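Side-chain contacts in flagellar motor switch protein FliG (Thermotoga maritima, PDB 3AJC), which probably forms part of the switch complex at the base of the flagellar basal body, which responds to chemotaxis proteins and sets the direction of flagellar rotation: residues V55-A60 against Q116-L121; E97-L102 against R127-F132; D134-D139 against K167-K172; L147-T152 against I205-R210. All blocks are in the same frame, centred on the assembly; numbering follows the deposited sequence.

This all-helical chain holds the middle and C-terminal parts of FliG, in a clockwise-biased mutant. Contacts 1, 2 and 3 are partly buried, the centre of contact 2 lying about 4 Å from the centre of the chain, whereas contact 4 is on the surface. Contacts 1 and 2 both use helix 119-128 and touch through Leu56 and Met99. Phe130 then leads from contact 2 toward contacts 3 and 4, meeting Ile135 and Ile208, which also pack on each other. The chemistry shifts: a lysine's methylenes on an amide and a leucine in contact 1, an asparagine amide on a backbone carbonyl in contact 2, a lysine on backbone carbonyls in contact 3, and a weak, exposed salt bridge beside apolar packing in contact 4.

Contact 1. Residues V55-A60 against Q116-L121; sequences VLKRIA and QENPEL
Lys57 and Asn118 meet nearly at right angles, the alkyl chain of the lysine passing in front of the asparagine amide. Its CD lies above the amide plane at the nitrogen end, with CD to Asn118 ND2 at 3.3 Å. Lys57 also crosses Leu121 at about a right angle, and here CG touches Leu121 CD2 at 3.7 Å. The other methyl, Leu121 CD1, comes to 3.9 Å from Ala60 CB, whose small methyl lets the branched leucine sit close to helix 49-60. The lysine leaves its helix with CG anti to the backbone N (chi1 -172°), then bends at chi3 (71°), so that NZ pairs with Glu54 of its own helix instead of with Asn118. On another face of the helix, Arg58 bonds to Gln26 within the EHPQR motif, which is important for FliM interaction. Were Lys57 an alanine, a gap would probably open against Asn118 and Leu121, and Glu54 would be left without its mate. The lysine thus divides its labour: its methylenes pack on Leu121 and on the face of the Asn118 amide, joining helix 49-60 to the junction of helices 104-117 and 119-128, while its charge is settled within one helix and ties nothing across.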
# COMPACT_ATOMS: atom_id res chain seq x y z
N VAL A 55 5.24 14.85 8.59
CA VAL A 55 3.89 14.31 8.77
C VAL A 55 3.79 12.89 8.23
O VAL A 55 3.14 12.04 8.83
CB VAL A 55 2.83 15.19 8.06
CG1 VAL A 55 1.53 14.41 7.89
CG2 VAL A 55 2.59 16.47 8.88
N LEU A 56 4.43 12.64 7.09
CA LEU A 56 4.37 11.31 6.49
C LEU A 56 5.11 10.31 7.40
O LEU A 56 4.65 9.18 7.60
CB LEU A 56 4.99 11.34 5.08
CG LEU A 56 4.80 10.09 4.21
CD1 LEU A 56 5.70 8.94 4.66
CD2 LEU A 56 3.34 9.67 4.26
N LYS A 57 6.23 10.75 7.97
CA LYS A 57 7.01 9.89 8.86
C LYS A 57 6.21 9.55 10.13
O LYS A 57 6.20 8.39 10.57
CB LYS A 57 8.33 10.57 9.24
CG LYS A 57 9.28 9.68 10.02
CD LYS A 57 10.58 10.40 10.35
CE LYS A 57 10.36 11.47 11.42
NZ LYS A 57 11.62 12.19 11.77
N ARG A 58 5.53 10.54 10.70
CA ARG A 58 4.73 10.33 11.90
C ARG A 58 3.56 9.39 11.62
O ARG A 58 3.11 8.67 12.52
CB ARG A 58 4.20 11.66 12.43
CG ARG A 58 5.22 12.46 13.20
CD ARG A 58 4.72 13.86 13.51
NE ARG A 58 5.73 14.64 14.23
CZ ARG A 58 6.07 14.44 15.49
NH1 ARG A 58 5.48 13.48 16.20
NH2 ARG A 58 7.01 15.18 16.05
N ILE A 59 3.06 9.40 10.39
CA ILE A 59 1.97 8.52 10.03
C ILE A 59 2.52 7.10 9.98
O ILE A 59 1.87 6.14 10.42
CB ILE A 59 1.37 8.89 8.65
CG1 ILE A 59 0.62 10.23 8.75
CG2 ILE A 59 0.43 7.78 8.17
CD1 ILE A 59 0.04 10.73 7.44
N ALA A 60 3.73 6.99 9.45
CA ALA A 60 4.41 5.70 9.32
C ALA A 60 4.74 5.11 10.69
O ALA A 60 4.66 3.90 10.87
CB ALA A 60 5.67 5.87 8.50
N GLN A 116 17.41 9.67 3.30
CA GLN A 116 18.52 10.34 3.96
C GLN A 116 18.48 10.31 5.48
O GLN A 116 19.50 10.07 6.12
CB GLN A 116 18.62 11.78 3.47
CG GLN A 116 19.40 11.92 2.18
CD GLN A 116 20.86 11.48 2.34
OE1 GLN A 116 21.61 11.44 1.36
NE2 GLN A 116 21.27 11.16 3.57
N GLU A 117 17.31 10.54 6.07
CA GLU A 117 17.20 10.57 7.52
C GLU A 117 16.66 9.33 8.22
O GLU A 117 16.85 9.17 9.42
CB GLU A 117 16.41 11.80 7.96
CG GLU A 117 17.27 13.06 8.06
CD GLU A 117 18.45 12.89 9.02
OE1 GLU A 117 18.21 12.59 10.21
OE2 GLU A 117 19.61 13.05 8.57
N ASN A 118 15.98 8.46 7.47
CA ASN A 118 15.41 7.24 8.03
C ASN A 118 15.48 6.15 6.97
O ASN A 118 14.46 5.56 6.61
CB ASN A 118 13.95 7.47 8.43
CG ASN A 118 13.80 8.47 9.56
OD1 ASN A 118 13.90 8.12 10.74
ND2 ASN A 118 13.55 9.73 9.21
N PRO A 119 16.69 5.86 6.46
CA PRO A 119 16.89 4.84 5.42
C PRO A 119 16.11 3.53 5.55
O PRO A 119 15.62 3.01 4.55
CB PRO A 119 18.41 4.63 5.42
CG PRO A 119 18.81 5.04 6.80
CD PRO A 119 17.97 6.26 7.04
N GLU A 120 15.98 3.02 6.76
CA GLU A 120 15.26 1.76 6.98
C GLU A 120 13.76 1.93 6.79
O GLU A 120 13.13 1.17 6.04
CB GLU A 120 15.52 1.23 8.39
CG GLU A 120 16.06 -0.20 8.42
CD GLU A 120 15.15 -1.21 7.74
OE1 GLU A 120 14.00 -1.39 8.21
OE2 GLU A 120 15.58 -1.81 6.74
N LEU A 121 13.20 2.92 7.47
CA LEU A 121 11.77 3.19 7.38
C LEU A 121 11.40 3.45 5.92
O LEU A 121 10.34 3.04 5.45
CB LEU A 121 11.42 4.40 8.25
CG LEU A 121 9.97 4.90 8.17
CD1 LEU A 121 9.02 3.80 8.58
CD2 LEU A 121 9.79 6.12 9.05

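Contact 2. Residues E97-L102 against R127-F132; sequences EIMNNL and RRMFVF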
# COMPACT_ATOMS: atom_id res chain seq x y z
N GLU A 97 0.22 3.69 1.17
CA GLU A 97 -1.00 3.93 0.40
C GLU A 97 -1.12 5.42 0.07
O GLU A 97 -1.55 5.80 -1.02
CB GLU A 97 -2.22 3.44 1.19
CG GLU A 97 -2.49 1.94 1.04
CD GLU A 97 -3.31 1.34 2.19
OE1 GLU A 97 -4.24 2.00 2.69
OE2 GLU A 97 -3.02 0.19 2.60
N ILE A 98 -0.72 6.26 1.03
CA ILE A 98 -0.78 7.70 0.83
C ILE A 98 0.27 8.09 -0.22
O ILE A 98 0.01 8.88 -1.12
CB ILE A 98 -0.50 8.44 2.15
CG1 ILE A 98 -1.67 8.17 3.12
CG2 ILE A 98 -0.27 9.92 1.90
CD1 ILE A 98 -1.54 8.83 4.48
N MET A 99 1.46 7.50 -0.11
CA MET A 99 2.54 7.79 -1.04
C MET A 99 2.15 7.39 -2.47
O MET A 99 2.50 8.07 -3.43
CB MET A 99 3.82 7.06 -0.60
CG MET A 99 4.46 7.61 0.69
SD MET A 99 5.34 9.18 0.46
CE MET A 99 6.95 8.60 -0.04
N ASN A 100 1.43 6.28 -2.61
CA ASN A 100 1.02 5.84 -3.95
C ASN A 100 0.02 6.82 -4.59
O ASN A 100 -0.01 6.98 -5.81
CB ASN A 100 0.40 4.45 -3.88
CG ASN A 100 1.43 3.34 -3.86
OD1 ASN A 100 2.48 3.43 -4.50
ND2 ASN A 100 1.14 2.28 -3.12
N ASN A 101 -0.77 7.48 -3.76
CA ASN A 101 -1.77 8.42 -4.25
C ASN A 101 -1.30 9.86 -4.35
O ASN A 101 -2.09 10.73 -4.73
CB ASN A 101 -3.02 8.34 -3.39
CG ASN A 101 -3.76 7.04 -3.56
OD1 ASN A 101 -4.34 6.77 -4.63
ND2 ASN A 101 -3.73 6.20 -2.53
N LEU A 102 -0.05 10.13 -3.99
CA LEU A 102 0.48 11.48 -4.09
C LEU A 102 0.91 11.67 -5.53
O LEU A 102 1.04 10.70 -6.28
CB LEU A 102 1.72 11.66 -3.20
CG LEU A 102 1.62 12.07 -1.72
CD1 LEU A 102 3.05 12.14 -1.11
CD2 LEU A 102 0.92 13.42 -1.59
N ARG A 127 8.84 -0.83 -0.14
CA ARG A 127 8.40 -2.21 -0.37
C ARG A 127 6.91 -2.38 -0.12
O ARG A 127 6.27 -3.22 -0.76
CB ARG A 127 9.22 -3.19 0.48
CG ARG A 127 10.64 -3.40 -0.07
CD ARG A 127 11.43 -4.48 0.68
NE ARG A 127 11.73 -4.11 2.07
CZ ARG A 127 10.96 -4.41 3.11
NH1 ARG A 127 9.84 -5.10 2.94
NH2 ARG A 127 11.30 -4.01 4.33
N ARG A 128 6.34 -1.60 0.78
CA ARG A 128 4.91 -1.69 1.05
C ARG A 128 4.08 -0.97 -0.02
O ARG A 128 2.86 -1.11 -0.06
CB ARG A 128 4.58 -1.11 2.42
CG ARG A 128 4.82 -2.07 3.57
CD ARG A 128 3.96 -3.31 3.40
NE ARG A 128 4.02 -4.17 4.57
CZ ARG A 128 3.60 -3.82 5.78
NH1 ARG A 128 3.09 -2.61 5.98
NH2 ARG A 128 3.69 -4.67 6.79
N MET A 129 4.75 -0.21 -0.88
CA MET A 129 4.08 0.55 -1.94
C MET A 129 3.75 -0.28 -3.19
O MET A 129 3.04 0.18 -4.08
CB MET A 129 4.94 1.75 -2.35
CG MET A 129 4.85 2.94 -1.41
SD MET A 129 6.02 4.24 -1.84
CE MET A 129 5.23 4.94 -3.34
N PHE A 130 4.29 -1.50 -3.24
CA PHE A 130 4.09 -2.40 -4.37
C PHE A 130 2.60 -2.64 -4.64
O PHE A 130 1.86 -3.04 -3.74
CB PHE A 130 4.77 -3.74 -4.06
CG PHE A 130 4.99 -4.60 -5.28
CD1 PHE A 130 6.15 -4.47 -6.03
CD2 PHE A 130 4.03 -5.52 -5.68
CE1 PHE A 130 6.35 -5.23 -7.18
CE2 PHE A 130 4.21 -6.29 -6.84
CZ PHE A 130 5.38 -6.14 -7.59
N VAL A 131 2.15 -2.36 -5.86
CA VAL A 131 0.76 -2.62 -6.22
C VAL A 131 0.76 -3.74 -7.25
O VAL A 131 1.80 -4.09 -7.80
CB VAL A 131 0.05 -1.38 -6.83
CG1 VAL A 131 -0.08 -0.29 -5.77
CG2 VAL A 131 0.79 -0.88 -8.07
N PHE A 132 -0.41 -4.30 -7.52
CA PHE A 132 -0.49 -5.42 -8.45
C PHE A 132 0.13 -5.15 -9.81
O PHE A 132 0.82 -6.02 -10.33
CB PHE A 132 -1.94 -5.87 -8.63
CG PHE A 132 -2.07 -7.25 -9.22
CD1 PHE A 132 -1.60 -8.36 -8.52
CD2 PHE A 132 -2.64 -7.43 -10.47
CE1 PHE A 132 -1.71 -9.65 -9.07
CE2 PHE A 132 -2.75 -8.70 -11.03
CZ PHE A 132 -2.29 -9.82 -10.33
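Asn100, near the end of helix 92-100, reaches over to the Met129 carbonyl, near the end of helix 119-128. With CG anti to the carbonyl carbon, its amide is carried to that carbonyl, and ND2 donates to Met129 O at 3.0 Å. The bond is moderately bent: the N-H...O angle is 149°, and the donor comes in from the side of the carbonyl, tilted 24° from its plane. Asparagine suits the place because it is short and carries an N-H that can reach a main-chain oxygen.

The Met129 side chain runs past the asparagine in the opposite direction. The chain goes straight through chi2 toward Met99, and the bend at chi3 (74°) swings the methyl back against the amide, so that CE lies 3.3 Å from Asn100 OD1 and 3.7 Å from Met99 CB. An unbranched, flexible thioether can make this turn. Met99 folds differently, bent at both chi2 and chi3; its CB faces Met129 while its sulfur leads away to pack on Leu56. Val131 adds a looser edge, CG1 standing 3.9 Å from Asn100 ND2.

Beyond the contact, Phe130 packs on Ile208, and Phe132 on Gln201 and Ile204, all of helix 194-213. The run Met129-Phe130-Val131-Phe132 matches the MFXF motif of FliG, regarded as a hinge between helical units of its C-terminal part: here the methionine is held by one side and the phenylalanines by the other.

Contact 3. Residues D134-D139 against K167-K172; sequences DILKLD and KEKIFK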
# COMPACT_ATOMS: atom_id res chain seq x y z
N ASP A 134 2.56 -3.39 -10.42
CA ASP A 134 4.02 -3.33 -10.30
C ASP A 134 4.68 -4.64 -10.75
O ASP A 134 5.89 -4.68 -10.99
CB ASP A 134 4.43 -2.99 -8.85
CG ASP A 134 4.22 -1.50 -8.51
OD1 ASP A 134 4.52 -0.64 -9.37
OD2 ASP A 134 3.78 -1.20 -7.39
N ILE A 135 3.89 -5.71 -10.86
CA ILE A 135 4.41 -7.00 -11.31
C ILE A 135 5.04 -6.86 -12.70
O ILE A 135 5.86 -7.68 -13.10
CB ILE A 135 3.29 -8.07 -11.33
CG1 ILE A 135 2.90 -8.43 -9.90
CG2 ILE A 135 3.76 -9.33 -12.07
CD1 ILE A 135 1.66 -9.31 -9.78
N LEU A 136 4.64 -5.82 -13.43
CA LEU A 136 5.21 -5.56 -14.75
C LEU A 136 6.67 -5.13 -14.61
O LEU A 136 7.45 -5.20 -15.56
CB LEU A 136 4.42 -4.47 -15.47
CG LEU A 136 3.00 -4.80 -15.95
CD1 LEU A 136 2.33 -3.53 -16.48
CD2 LEU A 136 3.05 -5.87 -17.03
N LYS A 137 7.04 -4.68 -13.41
CA LYS A 137 8.40 -4.24 -13.15
C LYS A 137 9.33 -5.44 -12.94
O LYS A 137 10.55 -5.31 -13.07
CB LYS A 137 8.46 -3.37 -11.88
CG LYS A 137 8.76 -1.90 -12.12
CD LYS A 137 7.56 -1.17 -12.71
CE LYS A 137 8.00 0.15 -13.37
NZ LYS A 137 9.30 -0.01 -14.11
N LEU A 138 8.76 -6.59 -12.61
CA LEU A 138 9.57 -7.78 -12.33
C LEU A 138 10.06 -8.52 -13.57
O LEU A 138 9.40 -8.50 -14.62
CB LEU A 138 8.78 -8.76 -11.46
CG LEU A 138 8.09 -8.14 -10.23
CD1 LEU A 138 7.49 -9.25 -9.36
CD2 LEU A 138 9.10 -7.33 -9.43
N ASP A 139 11.22 -9.16 -13.46
CA ASP A 139 11.76 -9.91 -14.59
C ASP A 139 11.07 -11.27 -14.61
O ASP A 139 10.58 -11.74 -13.58
CB ASP A 139 13.27 -10.09 -14.47
CG ASP A 139 13.65 -11.20 -13.52
OD1 ASP A 139 13.52 -11.00 -12.29
OD2 ASP A 139 14.08 -12.27 -14.01
N LYS A 167 -1.79 -9.27 -17.88
CA LYS A 167 -2.38 -10.59 -18.09
C LYS A 167 -1.38 -11.41 -18.91
O LYS A 167 -1.02 -12.52 -18.54
CB LYS A 167 -3.69 -10.50 -18.87
CG LYS A 167 -4.85 -9.81 -18.17
CD LYS A 167 -6.16 -10.11 -18.91
CE LYS A 167 -7.37 -9.45 -18.26
NZ LYS A 167 -7.28 -7.97 -18.37
N GLU A 168 -0.95 -10.83 -20.03
CA GLU A 168 -0.01 -11.49 -20.92
C GLU A 168 1.32 -11.86 -20.27
O GLU A 168 1.74 -13.02 -20.34
CB GLU A 168 0.25 -10.61 -22.15
CG GLU A 168 -0.66 -10.93 -23.32
CD GLU A 168 -0.39 -12.31 -23.91
OE1 GLU A 168 0.17 -12.38 -25.03
OE2 GLU A 168 -0.72 -13.32 -23.26
N LYS A 169 1.98 -10.91 -19.62
CA LYS A 169 3.26 -11.23 -19.00
C LYS A 169 3.14 -12.37 -17.98
O LYS A 169 4.08 -13.15 -17.80
CB LYS A 169 3.89 -10.00 -18.36
CG LYS A 169 5.34 -10.23 -17.97
CD LYS A 169 6.08 -8.96 -17.62
CE LYS A 169 7.58 -9.23 -17.44
NZ LYS A 169 8.35 -8.04 -17.00
N ILE A 170 2.00 -12.46 -17.31
CA ILE A 170 1.81 -13.53 -16.33
C ILE A 170 1.62 -14.86 -17.06
O ILE A 170 2.26 -15.86 -16.73
CB ILE A 170 0.57 -13.28 -15.43
CG1 ILE A 170 0.90 -12.20 -14.40
CG2 ILE A 170 0.16 -14.58 -14.73
CD1 ILE A 170 -0.27 -11.77 -13.56
N PHE A 171 0.74 -14.85 -18.06
CA PHE A 171 0.45 -16.05 -18.83
C PHE A 171 1.69 -16.65 -19.49
O PHE A 171 1.97 -17.83 -19.31
CB PHE A 171 -0.60 -15.76 -19.90
CG PHE A 171 -1.60 -16.86 -20.05
CD1 PHE A 171 -2.60 -17.03 -19.11
CD2 PHE A 171 -1.49 -17.78 -21.10
CE1 PHE A 171 -3.48 -18.10 -19.18
CE2 PHE A 171 -2.38 -18.85 -21.19
CZ PHE A 171 -3.37 -19.01 -20.22
N LYS A 172 2.45 -15.85 -20.23
CA LYS A 172 3.62 -16.42 -20.88
C LYS A 172 4.66 -16.95 -19.90
O LYS A 172 5.66 -17.54 -20.30
CB LYS A 172 4.25 -15.40 -21.85
CG LYS A 172 4.89 -14.16 -21.25
CD LYS A 172 5.36 -13.26 -22.41
CE LYS A 172 5.94 -11.92 -21.97
NZ LYS A 172 7.31 -11.98 -21.36
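Lys169 meets two flat groups, the peptides that begin with the carbonyls of Leu136 and Leu138. To the Leu138 peptide it comes end-on: NZ donates to Leu138 O at 2.6 Å, with a C=O...N angle of 168°. From the Leu136 oxygen NZ stands well off the peptide plane, on one face, and the bond to Leu136 O is weak at 3.3 Å. One ammonium group therefore bridges two carbonyls two residues apart, and Lys169 CE also borders Leu138 O at 3.4 Å.

The lysine is fully extended, CG anti to the backbone N (chi1 -168°) and every later torsion close to straight, so the chain spans from helix 164-171 to the loop. Leu136 flanks the shaft loosely, its CD2 lying 4.4 Å from Lys169 CD, and Asp140 and Ile143 also touch the lysine.

Both segments belong to the helical C-terminal domain of FliG, and the loop joins the 3-10 segment ending near Leu136 to helix 140-147. Asp139 is the N-cap of that helix, its OD2 accepting from Arg141 N. Lysine suits a place where two carbonyls lie within reach of one long chain, since its tip carries several donors. A methionine instead of Lys169 would probably leave Leu138 O without this donor and the loop less firmly tied to helix 164-171.

Ile170 packs on Leu147, and Ile135 on Phe130.

Contact 4. Residues L147-T152 against I205-R210; sequences LREVDT and INIIRR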
# COMPACT_ATOMS: atom_id res chain seq x y z
N LEU A 147 4.62 -17.30 -9.24
CA LEU A 147 3.54 -18.16 -9.71
C LEU A 147 3.45 -19.51 -9.01
O LEU A 147 2.35 -20.01 -8.73
CB LEU A 147 3.66 -18.36 -11.22
CG LEU A 147 3.44 -17.08 -12.04
CD1 LEU A 147 3.47 -17.42 -13.52
CD2 LEU A 147 2.11 -16.44 -11.68
N ARG A 148 4.59 -20.11 -8.70
CA ARG A 148 4.58 -21.40 -8.02
C ARG A 148 3.94 -21.31 -6.63
O ARG A 148 3.62 -22.34 -6.03
CB ARG A 148 6.01 -21.94 -7.90
CG ARG A 148 6.58 -22.45 -9.22
CD ARG A 148 8.04 -22.87 -9.09
NE ARG A 148 8.87 -21.77 -8.61
CZ ARG A 148 10.19 -21.76 -8.67
NH1 ARG A 148 10.84 -22.79 -9.20
NH2 ARG A 148 10.88 -20.71 -8.21
N GLU A 149 3.75 -20.09 -6.14
CA GLU A 149 3.17 -19.87 -4.82
C GLU A 149 1.71 -19.43 -4.87
O GLU A 149 1.12 -19.11 -3.83
CB GLU A 149 3.98 -18.81 -4.08
CG GLU A 149 5.48 -19.03 -4.15
CD GLU A 149 5.99 -19.93 -3.05
OE1 GLU A 149 7.12 -20.46 -3.18
OE2 GLU A 149 5.27 -20.11 -2.04
N VAL A 150 1.12 -19.41 -6.06
CA VAL A 150 -0.26 -18.96 -6.21
C VAL A 150 -1.24 -20.02 -6.71
O VAL A 150 -1.03 -20.61 -7.76
CB VAL A 150 -0.32 -17.76 -7.20
CG1 VAL A 150 -1.75 -17.19 -7.25
CG2 VAL A 150 0.71 -16.70 -6.77
N ASP A 151 -2.31 -20.25 -5.96
CA ASP A 151 -3.31 -21.24 -6.38
C ASP A 151 -4.12 -20.71 -7.56
O ASP A 151 -4.29 -19.49 -7.74
CB ASP A 151 -4.25 -21.61 -5.23
CG ASP A 151 -5.09 -20.44 -4.75
OD1 ASP A 151 -6.26 -20.32 -5.17
OD2 ASP A 151 -4.57 -19.63 -3.96
N THR A 152 -4.60 -21.64 -8.37
CA THR A 152 -5.37 -21.31 -9.56
C THR A 152 -6.48 -20.29 -9.36
O THR A 152 -6.56 -19.33 -10.12
CB THR A 152 -5.99 -22.59 -10.16
OG1 THR A 152 -4.94 -23.51 -10.49
CG2 THR A 152 -6.80 -22.26 -11.42
N ILE A 205 0.41 -10.10 -3.72
CA ILE A 205 1.34 -9.05 -3.33
C ILE A 205 2.08 -9.46 -2.07
O ILE A 205 3.28 -9.23 -1.95
CB ILE A 205 0.60 -7.72 -3.07
CG1 ILE A 205 0.12 -7.13 -4.41
CG2 ILE A 205 1.52 -6.73 -2.34
CD1 ILE A 205 -0.75 -5.91 -4.27
N ASN A 206 1.36 -10.05 -1.12
CA ASN A 206 2.00 -10.50 0.12
C ASN A 206 3.05 -11.56 -0.20
O ASN A 206 4.12 -11.57 0.40
CB ASN A 206 0.95 -11.05 1.09
CG ASN A 206 0.00 -9.97 1.59
OD1 ASN A 206 0.38 -8.81 1.69
ND2 ASN A 206 -1.23 -10.35 1.91
N ILE A 207 2.75 -12.43 -1.16
CA ILE A 207 3.69 -13.47 -1.57
C ILE A 207 4.97 -12.79 -2.07
O ILE A 207 6.08 -13.20 -1.75
CB ILE A 207 3.11 -14.35 -2.71
CG1 ILE A 207 1.99 -15.24 -2.17
CG2 ILE A 207 4.21 -15.19 -3.35
CD1 ILE A 207 1.33 -16.10 -3.23
N ILE A 208 4.80 -11.74 -2.88
CA ILE A 208 5.93 -11.00 -3.42
C ILE A 208 6.73 -10.31 -2.31
O ILE A 208 7.96 -10.37 -2.28
CB ILE A 208 5.42 -9.95 -4.45
CG1 ILE A 208 4.88 -10.69 -5.68
CG2 ILE A 208 6.53 -8.96 -4.82
CD1 ILE A 208 4.09 -9.81 -6.65
N ARG A 209 6.03 -9.66 -1.39
CA ARG A 209 6.69 -8.98 -0.29
C ARG A 209 7.53 -9.96 0.54
O ARG A 209 8.61 -9.62 1.02
CB ARG A 209 5.66 -8.28 0.59
CG ARG A 209 6.22 -7.16 1.44
CD ARG A 209 5.11 -6.32 2.02
NE ARG A 209 4.34 -7.03 3.03
CZ ARG A 209 3.02 -6.98 3.14
NH1 ARG A 209 2.30 -6.25 2.28
NH2 ARG A 209 2.40 -7.65 4.10
N ARG A 210 7.03 -11.19 0.69
CA ARG A 210 7.74 -12.22 1.45
C ARG A 210 8.92 -12.81 0.68
O ARG A 210 9.96 -13.11 1.26
CB ARG A 210 6.78 -13.35 1.84
CG ARG A 210 7.48 -14.55 2.47
CD ARG A 210 6.48 -15.60 2.93
NE ARG A 210 5.66 -16.11 1.83
CZ ARG A 210 6.13 -16.86 0.84
NH1 ARG A 210 7.41 -17.21 0.80
NH2 ARG A 210 5.30 -17.28 -0.12
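Glu149 lies against Ile207 and Arg210 of helix 194-213, and its side chain changes partner as it runs outward. CB rests on the gamma methyl of the isoleucine, 3.7 Å from Ile207 CG2. CG passes the same methyl at 4.1 Å, and the bend at chi2 (-87°) then turns the chain toward the arginine. CD comes to 4.0 Å from Arg210 NH2, and at the tip OE2 reaches Arg210 NH2 at 3.4 Å. This salt bridge carries a weak hydrogen bond, with an N-H...O angle of 142°. OE2 sits at the edge of the guanidinium, near its plane, yet the carboxylate is turned 60° against it; the groups are not coplanar, as a two-pronged bridge would need, and a single N-O pair makes the link. Arg210 extends first and bends at chi3, which brings its end across the glutamate.

Below, Ile207 works as the wedge. Isoleucine suits the spot because its longer branch carries CD1 into the gap, 3.1 Å from Glu149 O, a tight fit, and 3.6 Å from Val150 CG2, which the short valine holds close to its own backbone. A type I turn from Leu147 to Val150 shapes the loop, and Asp151 caps helix 152-159 through Asp154 N.

With its charges exposed and their bond long, the glutamate-arginine pair probably adds little holding force; the methyl packing of Ile207 is likely to do more to seat this loop of the C-terminal domain, between helices 140-147 and 152-159, on helix 194-213.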